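PDB 5F47: aminoglycoside acetyltransferase meta-AAC0020, which probably transfers an acetyl group from acetyl-coenzyme A to an amino group of aminoglycoside antibiotics, which would confer resistance to them. Local coordinates for residues E14-A17 with E18-P22; Q49-L52 with N53-N56; I25-I28 with R29-A33. One frame throughout, in Å; residues are numbered along the deposited sequence. Where two conformers were deposited one is given.

Contact 1. Residues E14-A17 with E18-P22; sequences ERLA and ENDLP. With CA (calcium ion), chain I.
Asp20 turns its carboxylate back to the N-H of Ala17, and the two residues bond twice. Asp20 OD2 accepts from Ala17 N at 2.8 Å, through the anti lone pair, with a nearly straight N-H...O angle of 176°. In return Asp20 N donates to Ala17 O at 3.0 Å; this bond closes a type I beta turn running from Ala17 to Asp20. CG of Asp20 lies beside its own backbone N (chi1 -77°), which swings OD2 toward Ala17. Asp20 occupies the N-cap position of the following helix, yet its carboxylate makes no capping bond and serves the turn instead. The flanking side chains close in from different directions. Leu16 crosses Asp20 at a slant, its CD2 3.9 Å from Asp20 CB, while Asn19 brings its amide oxygen OD1 to 3.6 Å from Ala17 CB. Glu18 leads away from the turn: its chain is extended beyond CG, so that OE2 reaches calcium at 2.2 Å. Four waters share that metal, and Asn53 O and Asn55 OD1 bring its coordination to seven oxygens. The turn thus connects strand 11-15, at the edge of the sheet within this chain, to helix 21-34. On the strand side Glu14 and Leu16 make backbone hydrogen bonds to Val61 and Val59 of strand 57-64; on the helix side Leu21 packs against Leu48 of helix 45-53, and Leu16 meets Phe24 of helix 21-34.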
ATOM      1  N   GLU B  14      -1.310  12.354  18.888  1.00 26.64           N
ATOM      2  CA  GLU B  14      -2.749  12.204  18.772  1.00 28.44           C
ATOM      3  C   GLU B  14      -3.129  11.577  17.447  1.00 25.03           C
ATOM      4  O   GLU B  14      -2.468  11.792  16.427  1.00 22.59           O
ATOM      5  CB  GLU B  14      -3.446  13.560  18.944  1.00 34.49           C
ATOM      6  CG  GLU B  14      -3.251  14.149  20.346  1.00 41.93           C
ATOM      7  CD  GLU B  14      -3.938  15.490  20.557  1.00 47.65           C
ATOM      8  OE1 GLU B  14      -4.685  15.939  19.662  1.00 48.04           O
ATOM      9  OE2 GLU B  14      -3.726  16.093  21.635  1.00 50.90           O
ATOM     10  N   ARG B  15      -4.193  10.787  17.474  1.00 24.50           N
ATOM     11  CA  ARG B  15      -4.742  10.195  16.267  1.00 20.50           C
ATOM     12  C   ARG B  15      -5.881  11.081  15.773  1.00 20.69           C
ATOM     13  O   ARG B  15      -6.779  11.406  16.547  1.00 23.52           O
ATOM     14  CB  ARG B  15      -5.228   8.766  16.539  1.00 21.52           C
ATOM     15  CG  ARG B  15      -5.736   8.046  15.294  1.00 22.24           C
ATOM     16  CD  ARG B  15      -6.178   6.623  15.629  1.00 25.79           C
ATOM     17  NE  ARG B  15      -7.505   6.577  16.240  1.00 29.63           N
ATOM     18  CZ  ARG B  15      -7.748   6.318  17.522  1.00 34.79           C
ATOM     19  NH1 ARG B  15      -6.752   6.079  18.372  1.00 36.22           N
ATOM     20  NH2 ARG B  15      -8.999   6.295  17.957  1.00 37.26           N
ATOM     21  N   LEU B  16      -5.842  11.500  14.511  1.00 19.56           N
ATOM     22  CA  LEU B  16      -6.837  12.448  14.021  1.00 20.00           C
ATOM     23  C   LEU B  16      -8.225  11.825  13.928  1.00 21.48           C
ATOM     24  O   LEU B  16      -8.383  10.659  13.543  1.00 22.66           O
ATOM     25  CB  LEU B  16      -6.431  13.016  12.664  1.00 19.02           C
ATOM     26  CG  LEU B  16      -5.163  13.876  12.608  1.00 19.46           C
ATOM     27  CD1 LEU B  16      -5.149  14.606  11.269  1.00 17.67           C
ATOM     28  CD2 LEU B  16      -5.044  14.861  13.768  1.00 20.74           C
ATOM     29  N   ALA B  17      -9.218  12.618  14.309  1.00 23.72           N
ATOM     30  CA  ALA B  17     -10.617  12.226  14.239  1.00 23.83           C
ATOM     31  C   ALA B  17     -11.240  12.932  13.047  1.00 23.18           C
ATOM     32  O   ALA B  17     -10.576  13.729  12.376  1.00 21.98           O
ATOM     33  CB  ALA B  17     -11.343  12.581  15.532  1.00 26.42           C
ATOM     34  N   GLU B  18     -12.518  12.669  12.793  1.00 26.62           N
ATOM     35  CA  GLU B  18     -13.174  13.257  11.625  1.00 28.54           C
ATOM     36  C   GLU B  18     -13.293  14.779  11.700  1.00 28.01           C
ATOM     37  O   GLU B  18     -13.419  15.431  10.670  1.00 27.40           O
ATOM     38  CB  GLU B  18     -14.558  12.640  11.421  1.00 33.30           C
ATOM     39  CG  GLU B  18     -14.515  11.187  10.986  1.00 35.27           C
ATOM     40  CD  GLU B  18     -15.882  10.657  10.605  1.00 39.38           C
ATOM     41  OE1 GLU B  18     -16.896  11.269  11.005  1.00 44.79           O
ATOM     42  OE2 GLU B  18     -15.942   9.631   9.894  1.00 39.63           O
ATOM     43  N   ASN B  19     -13.215  15.347  12.900  1.00 28.57           N
ATOM     44  CA  ASN B  19     -13.297  16.800  13.046  1.00 30.24           C
ATOM     45  C   ASN B  19     -11.935  17.483  12.901  1.00 28.05           C
ATOM     46  O   ASN B  19     -11.801  18.675  13.168  1.00 27.81           O
ATOM     47  CB  ASN B  19     -13.945  17.166  14.393  1.00 34.59           C
ATOM     48  CG  ASN B  19     -13.053  16.875  15.599  1.00 37.45           C
ATOM     49  OD1 ASN B  19     -12.076  16.135  15.516  1.00 37.80           O
ATOM     50  ND2 ASN B  19     -13.412  17.457  16.744  1.00 39.85           N
ATOM     51  N   ASP B  20     -10.930  16.734  12.448  1.00 25.01           N
ATOM     52  CA  ASP B  20      -9.562  17.255  12.435  1.00 25.63           C
ATOM     53  C   ASP B  20      -9.010  17.645  11.063  1.00 24.08           C
ATOM     54  O   ASP B  20      -7.801  17.618  10.858  1.00 22.85           O
ATOM     55  CB  ASP B  20      -8.610  16.240  13.087  1.00 24.49           C
ATOM     56  CG  ASP B  20      -8.695  16.253  14.609  1.00 27.65           C
ATOM     57  OD1 ASP B  20      -8.738  17.357  15.193  1.00 29.30           O
ATOM     58  OD2 ASP B  20      -8.705  15.166  15.227  1.00 27.94           O
ATOM     59  N   LEU B  21      -9.874  18.044  10.135  1.00 23.89           N
ATOM     60  CA  LEU B  21      -9.377  18.515   8.840  1.00 24.40           C
ATOM     61  C   LEU B  21      -8.299  19.603   8.952  1.00 24.14           C
ATOM     62  O   LEU B  21      -7.323  19.553   8.204  1.00 21.89           O
ATOM     63  CB  LEU B  21     -10.518  19.017   7.961  1.00 26.49           C
ATOM     64  CG  LEU B  21     -10.100  19.375   6.532  1.00 26.75           C
ATOM     65  CD1 LEU B  21      -9.403  18.210   5.835  1.00 26.54           C
ATOM     66  CD2 LEU B  21     -11.310  19.836   5.740  1.00 28.23           C
ATOM     67  N   PRO B  22      -8.457  20.589   9.864  1.00 25.17           N
ATOM     68  CA  PRO B  22      -7.383  21.591   9.936  1.00 23.69           C
ATOM     69  C   PRO B  22      -6.013  21.011  10.270  1.00 23.78           C
ATOM     70  O   PRO B  22      -5.028  21.433   9.662  1.00 22.93           O
ATOM     71  CB  PRO B  22      -7.855  22.529  11.057  1.00 27.13           C
ATOM     72  CG  PRO B  22      -9.325  22.430  11.006  1.00 27.96           C
ATOM     73  CD  PRO B  22      -9.590  20.978  10.731  1.00 25.71           C
TER
HETATM   74 CA    CA I 201     -15.224   7.516   9.637  0.65 23.92          CA
HETATM   75  O   HOH W   1     -16.866   7.094   7.998  1.00 37.95           O
HETATM   76  O   HOH W   2     -17.067   6.706  10.921  1.00 46.44           O
HETATM   77  O   HOH W   3     -12.786   8.216   9.859  1.00 29.36           O
HETATM   78  O   HOH W   4     -14.480   7.263  11.882  1.00 41.86           O

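Contact 2. Residues Q49-L52 with N53-N56; sequences QKLL and NQNN. With CA (calcium ion), chain I.
Gln49 and Asn53 meet through backbone and side chain alike in this GNAT-fold protein, where the chain turns from helix 45-53 towards strand 57-64 and binds a calcium ion. Two of the metal's seven oxygen ligands come from the 53-56 segment: the backbone carbonyl Asn53 O and the side-chain oxygen Asn55 OD1, each 2.4 Å from calcium. Glu18 OE2 and four waters complete the shell. One of these, water 3, also lies where it could donate to Leu52 O or Gln54 O, and so may link the metal's hydration to the backbone here.

The next shell positions Asn53. Its N donates to Gln49 O at 2.9 Å, an i to i+4 bond, with a weak hydrogen bond to Lys50 O beside it. Gln54 N follows with a bond to Leu51 O, an i to i+3 link that tightens the chain as it leaves the helix. Side chains reinforce the exit: Gln49, bent at chi2 (66°), brings NE2 to 3.0 Å from Asn53 OD1. That oxygen lies in the Gln49 amide plane, but the donor stands 47° above the Asn53 carbonyl plane, and the two amides are turned 41° against each other. The stronger polar partner of the same NE2 is Glu18 O, so one amide links this helix to the turn that supplies the metal's carboxylate.

Further out, Leu51 and Leu52 pack on Phe24 of helix 21-34, and Leu51 and Gln54 also touch the second subunit, on its Gln79 and Glu78. Leu51 CD1 lies 3.8 Å from Gln54 OE1. The other amide atom, Gln54 NE2, donates to Asn56 OD1 at 2.9 Å, meeting it in the carbonyl plane on a lone pair.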
ATOM      1  N   GLN B  49     -11.686  15.886   3.316  1.00 20.33           N
ATOM      2  CA  GLN B  49     -12.595  15.480   4.380  1.00 21.02           C
ATOM      3  C   GLN B  49     -13.094  14.059   4.143  1.00 22.82           C
ATOM      4  O   GLN B  49     -13.181  13.263   5.075  1.00 21.03           O
ATOM      5  CB  GLN B  49     -13.783  16.436   4.497  1.00 23.02           C
ATOM      6  CG  GLN B  49     -14.731  16.104   5.659  1.00 24.10           C
ATOM      7  CD  GLN B  49     -14.069  16.283   7.010  1.00 25.82           C
ATOM      8  OE1 GLN B  49     -13.650  17.389   7.355  1.00 27.45           O
ATOM      9  NE2 GLN B  49     -13.969  15.197   7.786  1.00 24.34           N
ATOM     10  N   LYS B  50     -13.425  13.747   2.897  1.00 21.35           N
ATOM     11  CA  LYS B  50     -13.881  12.406   2.533  1.00 24.26           C
ATOM     12  C   LYS B  50     -12.833  11.356   2.887  1.00 20.68           C
ATOM     13  O   LYS B  50     -13.148  10.293   3.431  1.00 19.93           O
ATOM     14  CB  LYS B  50     -14.212  12.348   1.040  1.00 30.62           C
ATOM     15  CG  LYS B  50     -14.939  11.089   0.592  1.00 37.66           C
ATOM     16  CD  LYS B  50     -15.403  11.212  -0.862  1.00 45.10           C
ATOM     17  CE  LYS B  50     -15.953   9.894  -1.402  1.00 52.06           C
ATOM     18  NZ  LYS B  50     -16.490  10.028  -2.792  1.00 57.11           N
ATOM     19  N   LEU B  51     -11.580  11.649   2.571  1.00 18.15           N
ATOM     20  CA  LEU B  51     -10.489  10.749   2.943  1.00 18.06           C
ATOM     21  C   LEU B  51     -10.348  10.587   4.465  1.00 17.40           C
ATOM     22  O   LEU B  51     -10.257   9.467   4.961  1.00 17.68           O
ATOM     23  CB  LEU B  51      -9.182  11.249   2.321  1.00 17.40           C
ATOM     24  CG  LEU B  51      -7.891  10.523   2.710  1.00 15.59           C
ATOM     25  CD1 LEU B  51      -8.007   9.048   2.388  1.00 17.24           C
ATOM     26  CD2 LEU B  51      -6.704  11.145   1.977  1.00 16.86           C
ATOM     27  N   LEU B  52     -10.365  11.694   5.209  1.00 16.68           N
ATOM     28  CA  LEU B  52     -10.282  11.639   6.664  1.00 17.43           C
ATOM     29  C   LEU B  52     -11.435  10.844   7.261  1.00 18.61           C
ATOM     30  O   LEU B  52     -11.279  10.219   8.325  1.00 18.70           O
ATOM     31  CB  LEU B  52     -10.248  13.058   7.238  1.00 19.72           C
ATOM     32  CG  LEU B  52      -9.844  13.241   8.694  1.00 21.73           C
ATOM     33  CD1 LEU B  52      -8.427  12.731   8.886  1.00 19.58           C
ATOM     34  CD2 LEU B  52      -9.941  14.713   9.061  1.00 21.77           C
ATOM     35  N   ASN B  53     -12.589  10.861   6.589  1.00 18.76           N
ATOM     36  CA  ASN B  53     -13.769  10.110   7.031  1.00 20.79           C
ATOM     37  C   ASN B  53     -13.688   8.600   6.805  1.00 20.05           C
ATOM     38  O   ASN B  53     -14.457   7.852   7.401  1.00 23.47           O
ATOM     39  CB  ASN B  53     -15.036  10.614   6.316  1.00 23.11           C
ATOM     40  CG  ASN B  53     -15.530  11.954   6.837  1.00 24.51           C
ATOM     41  OD1 ASN B  53     -15.129  12.421   7.904  1.00 25.34           O
ATOM     42  ND2 ASN B  53     -16.421  12.577   6.076  1.00 25.89           N
ATOM     43  N   GLN B  54     -12.792   8.151   5.924  1.00 18.56           N
ATOM     44  CA  GLN B  54     -12.712   6.717   5.607  1.00 18.53           C
ATOM     45  C   GLN B  54     -12.313   5.920   6.842  1.00 20.09           C
ATOM     46  O   GLN B  54     -11.481   6.363   7.634  1.00 23.32           O
ATOM     47  CB  GLN B  54     -11.718   6.449   4.467  1.00 18.63           C
ATOM     48  CG  GLN B  54     -12.105   7.105   3.146  1.00 19.80           C
ATOM     49  CD  GLN B  54     -11.110   6.876   2.016  1.00 21.58           C
ATOM     50  OE1 GLN B  54     -11.161   7.560   0.981  1.00 22.90           O
ATOM     51  NE2 GLN B  54     -10.214   5.905   2.189  1.00 20.65           N
ATOM     52  N   ASN B  55     -12.897   4.739   6.990  1.00 19.68           N
ATOM     53  CA  ASN B  55     -12.593   3.908   8.150  1.00 22.44           C
ATOM     54  C   ASN B  55     -11.415   2.962   7.921  1.00 21.82           C
ATOM     55  O   ASN B  55     -11.161   2.061   8.736  1.00 23.22           O
ATOM     56  CB  ASN B  55     -13.829   3.115   8.564  1.00 27.80           C
ATOM     57  CG  ASN B  55     -14.987   4.018   8.924  1.00 33.30           C
ATOM     58  OD1 ASN B  55     -14.786   5.124   9.431  1.00 31.89           O
ATOM     59  ND2 ASN B  55     -16.207   3.555   8.666  1.00 43.47           N
ATOM     60  N   ASN B  56     -10.702   3.178   6.820  1.00 19.76           N
ATOM     61  CA  ASN B  56      -9.486   2.416   6.505  1.00 19.07           C
ATOM     62  C   ASN B  56      -8.269   3.315   6.343  1.00 16.17           C
ATOM     63  O   ASN B  56      -7.265   2.928   5.738  1.00 15.44           O
ATOM     64  CB  ASN B  56      -9.700   1.607   5.240  1.00 20.75           C
ATOM     65  CG  ASN B  56     -10.172   2.461   4.085  1.00 19.91           C
ATOM     66  OD1 ASN B  56      -9.952   3.687   4.058  1.00 20.70           O
ATOM     67  ND2 ASN B  56     -10.798   1.819   3.107  1.00 22.61           N
TER
HETATM   68 CA    CA I 201     -15.224   7.516   9.637  0.65 23.92          CA
HETATM   69  O   HOH W   3     -12.786   8.216   9.859  1.00 29.36           O
HETATM   70  O   HOH W   1     -16.866   7.094   7.998  1.00 37.95           O
HETATM   71  O   HOH W   2     -17.067   6.706  10.921  1.00 46.44           O
HETATM   72  O   HOH W   4     -14.480   7.263  11.882  1.00 41.86           O

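Contact 3. Residues I25-I28 with R29-A33; sequences IQLI and RLFEA
Ile25, Gln26, Leu27 and Ile28 offer their carbonyl oxygens in turn to the N atoms of Arg29, Leu30, Phe31 and Glu32, four i to i+4 bonds each 2.9 Å from O to N: regular alpha-helix. One turn apart, Leu27 and Phe31 make the main side-chain contact. Leu27 CG stands over a face of the phenyl ring, 4.0 Å from its centroid and 24° off the normal, a CH-pi contact, and Leu27 CD1 comes to 3.8 Å from Phe31 CE1. Leu27 O lies over the same face but nearer the rim, 3.5 Å above the ring plane.

This is helix 21-34, the helix that follows the first strand in the GNAT fold. Its Phe31 rests on Asp91 and Ala93 of strand 86-94, and Phe31 and Ile28 reach Tyr81 and Tyr80 of the second subunit. On another flank Arg29 bends at chi2 (-55°), placing NH1 3.0 Å from Glu32 OE1 in an i to i+3 salt bridge. The carboxylate oxygen is met on its syn side, 34° out of plane, while it lies close to the guanidinium plane.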
ATOM      1  N   ILE B  25      -4.659  19.195   7.182  1.00 19.29           N
ATOM      2  CA  ILE B  25      -4.098  20.147   6.224  1.00 18.93           C
ATOM      3  C   ILE B  25      -2.736  20.645   6.696  1.00 19.65           C
ATOM      4  O   ILE B  25      -1.801  20.742   5.892  1.00 18.31           O
ATOM      5  CB  ILE B  25      -5.068  21.315   5.985  1.00 20.98           C
ATOM      6  CG1 ILE B  25      -6.274  20.790   5.205  1.00 20.41           C
ATOM      7  CG2 ILE B  25      -4.396  22.465   5.206  1.00 21.67           C
ATOM      8  CD1 ILE B  25      -7.385  21.808   5.024  1.00 23.56           C
ATOM      9  N   GLN B  26      -2.598  20.932   7.989  1.00 20.35           N
ATOM     10  CA  GLN B  26      -1.281  21.296   8.530  1.00 21.28           C
ATOM     11  C   GLN B  26      -0.249  20.204   8.271  1.00 18.75           C
ATOM     12  O   GLN B  26       0.894  20.495   7.893  1.00 18.89           O
ATOM     13  CB  GLN B  26      -1.353  21.569  10.032  1.00 25.42           C
ATOM     14  CG  GLN B  26      -1.958  22.887  10.436  1.00 32.67           C
ATOM     15  CD  GLN B  26      -1.981  23.027  11.949  1.00 38.74           C
ATOM     16  OE1 GLN B  26      -0.930  23.050  12.602  1.00 40.79           O
ATOM     17  NE2 GLN B  26      -3.180  23.097  12.517  1.00 41.07           N
ATOM     18  N   LEU B  27      -0.638  18.945   8.474  1.00 17.75           N
ATOM     19  CA  LEU B  27       0.282  17.843   8.221  1.00 16.53           C
ATOM     20  C   LEU B  27       0.660  17.767   6.743  1.00 15.98           C
ATOM     21  O   LEU B  27       1.825  17.559   6.411  1.00 16.47           O
ATOM     22  CB  LEU B  27      -0.316  16.507   8.675  1.00 15.68           C
ATOM     23  CG  LEU B  27       0.638  15.324   8.469  1.00 17.02           C
ATOM     24  CD1 LEU B  27       1.940  15.503   9.263  1.00 18.44           C
ATOM     25  CD2 LEU B  27      -0.039  14.006   8.834  1.00 17.19           C
ATOM     26  N   ILE B  28      -0.323  17.952   5.864  1.00 15.80           N
ATOM     27  CA  ILE B  28      -0.065  17.889   4.432  1.00 16.50           C
ATOM     28  C   ILE B  28       0.915  19.004   4.044  1.00 16.68           C
ATOM     29  O   ILE B  28       1.837  18.772   3.264  1.00 17.14           O
ATOM     30  CB  ILE B  28      -1.367  17.984   3.632  1.00 14.35           C
ATOM     31  CG1 ILE B  28      -2.214  16.730   3.874  1.00 15.28           C
ATOM     32  CG2 ILE B  28      -1.065  18.136   2.135  1.00 18.24           C
ATOM     33  CD1 ILE B  28      -3.677  16.889   3.473  1.00 17.13           C
ATOM     34  N   ARG B  29       0.754  20.197   4.616  1.00 16.68           N
ATOM     35  CA  ARG B  29       1.723  21.267   4.369  1.00 18.08           C
ATOM     36  C   ARG B  29       3.103  20.930   4.918  1.00 17.89           C
ATOM     37  O   ARG B  29       4.111  21.320   4.343  1.00 20.60           O
ATOM     38  CB  ARG B  29       1.251  22.593   4.971  1.00 20.80           C
ATOM     39  CG  ARG B  29       0.009  23.169   4.293  1.00 22.64           C
ATOM     40  CD  ARG B  29       0.206  23.337   2.789  1.00 24.68           C
ATOM     41  NE  ARG B  29      -0.904  24.066   2.180  1.00 25.53           N
ATOM     42  CZ  ARG B  29      -1.016  24.292   0.874  1.00 27.14           C
ATOM     43  NH1 ARG B  29      -0.087  23.847   0.030  1.00 27.02           N
ATOM     44  NH2 ARG B  29      -2.064  24.960   0.412  1.00 28.86           N
ATOM     45  N   LEU B  30       3.155  20.220   6.045  1.00 17.50           N
ATOM     46  CA  LEU B  30       4.439  19.793   6.582  0.54 18.41           C
ATOM     47  C   LEU B  30       5.116  18.826   5.610  1.00 16.88           C
ATOM     48  O   LEU B  30       6.321  18.929   5.361  1.00 18.47           O
ATOM     49  CB  LEU B  30       4.257  19.159   7.959  0.54 18.49           C
ATOM     50  CG  LEU B  30       5.516  18.892   8.786  0.54 18.47           C
ATOM     51  CD1 LEU B  30       5.197  18.981  10.272  0.54 19.17           C
ATOM     52  CD2 LEU B  30       6.048  17.512   8.448  0.54 17.77           C
ATOM     53  N   PHE B  31       4.340  17.893   5.059  1.00 15.58           N
ATOM     54  CA  PHE B  31       4.853  16.960   4.054  1.00 15.15           C
ATOM     55  C   PHE B  31       5.408  17.732   2.849  1.00 15.96           C
ATOM     56  O   PHE B  31       6.490  17.424   2.341  1.00 17.16           O
ATOM     57  CB  PHE B  31       3.760  16.002   3.568  1.00 15.18           C
ATOM     58  CG  PHE B  31       3.339  14.946   4.567  1.00 15.69           C
ATOM     59  CD1 PHE B  31       4.159  14.569   5.618  1.00 16.55           C
ATOM     60  CD2 PHE B  31       2.125  14.307   4.405  1.00 16.95           C
ATOM     61  CE1 PHE B  31       3.744  13.556   6.533  1.00 15.75           C
ATOM     62  CE2 PHE B  31       1.710  13.323   5.286  1.00 15.75           C
ATOM     63  CZ  PHE B  31       2.520  12.938   6.344  1.00 15.19           C
ATOM     64  N   GLU B  32       4.649  18.708   2.376  1.00 17.93           N
ATOM     65  CA  GLU B  32       5.075  19.500   1.224  1.00 16.94           C
ATOM     66  C   GLU B  32       6.425  20.172   1.480  1.00 19.19           C
ATOM     67  O   GLU B  32       7.287  20.224   0.593  1.00 22.29           O
ATOM     68  CB  GLU B  32       4.026  20.560   0.886  1.00 18.29           C
ATOM     69  CG  GLU B  32       4.450  21.482  -0.267  1.00 20.60           C
ATOM     70  CD  GLU B  32       3.514  22.668  -0.477  1.00 23.31           C
ATOM     71  OE1 GLU B  32       2.740  23.031   0.437  1.00 24.93           O
ATOM     72  OE2 GLU B  32       3.562  23.253  -1.572  1.00 24.21           O
ATOM     73  N   ALA B  33       6.615  20.663   2.700  1.00 19.75           N
ATOM     74  CA  ALA B  33       7.848  21.343   3.081  1.00 21.51           C
ATOM     75  C   ALA B  33       8.999  20.352   3.255  1.00 22.60           C
ATOM     76  O   ALA B  33      10.055  20.510   2.642  1.00 24.23           O
ATOM     77  CB  ALA B  33       7.630  22.144   4.348  1.00 22.45           C
TER

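Contacts 1 and 2 are two parts of one calcium site: the turn at 14-22 and the helix end at 49-56 touch, with centres 10 Å apart, and share the metal and all four of its waters. Contact 1 is mostly at the surface, whereas contacts 2 and 3 are partly buried and both touch the second subunit. Contact 3 continues helix 21-34, which contact 1 begins, but its centre lies about 14 Å from that of contact 1 and 17 Å from that of contact 2. Chemistry follows place: carboxylate, amide and carbonyl oxygens dominate round the metal, while in contact 3 a leucine packs over the face of a phenylalanine that meets strand 86-94 and the second subunit.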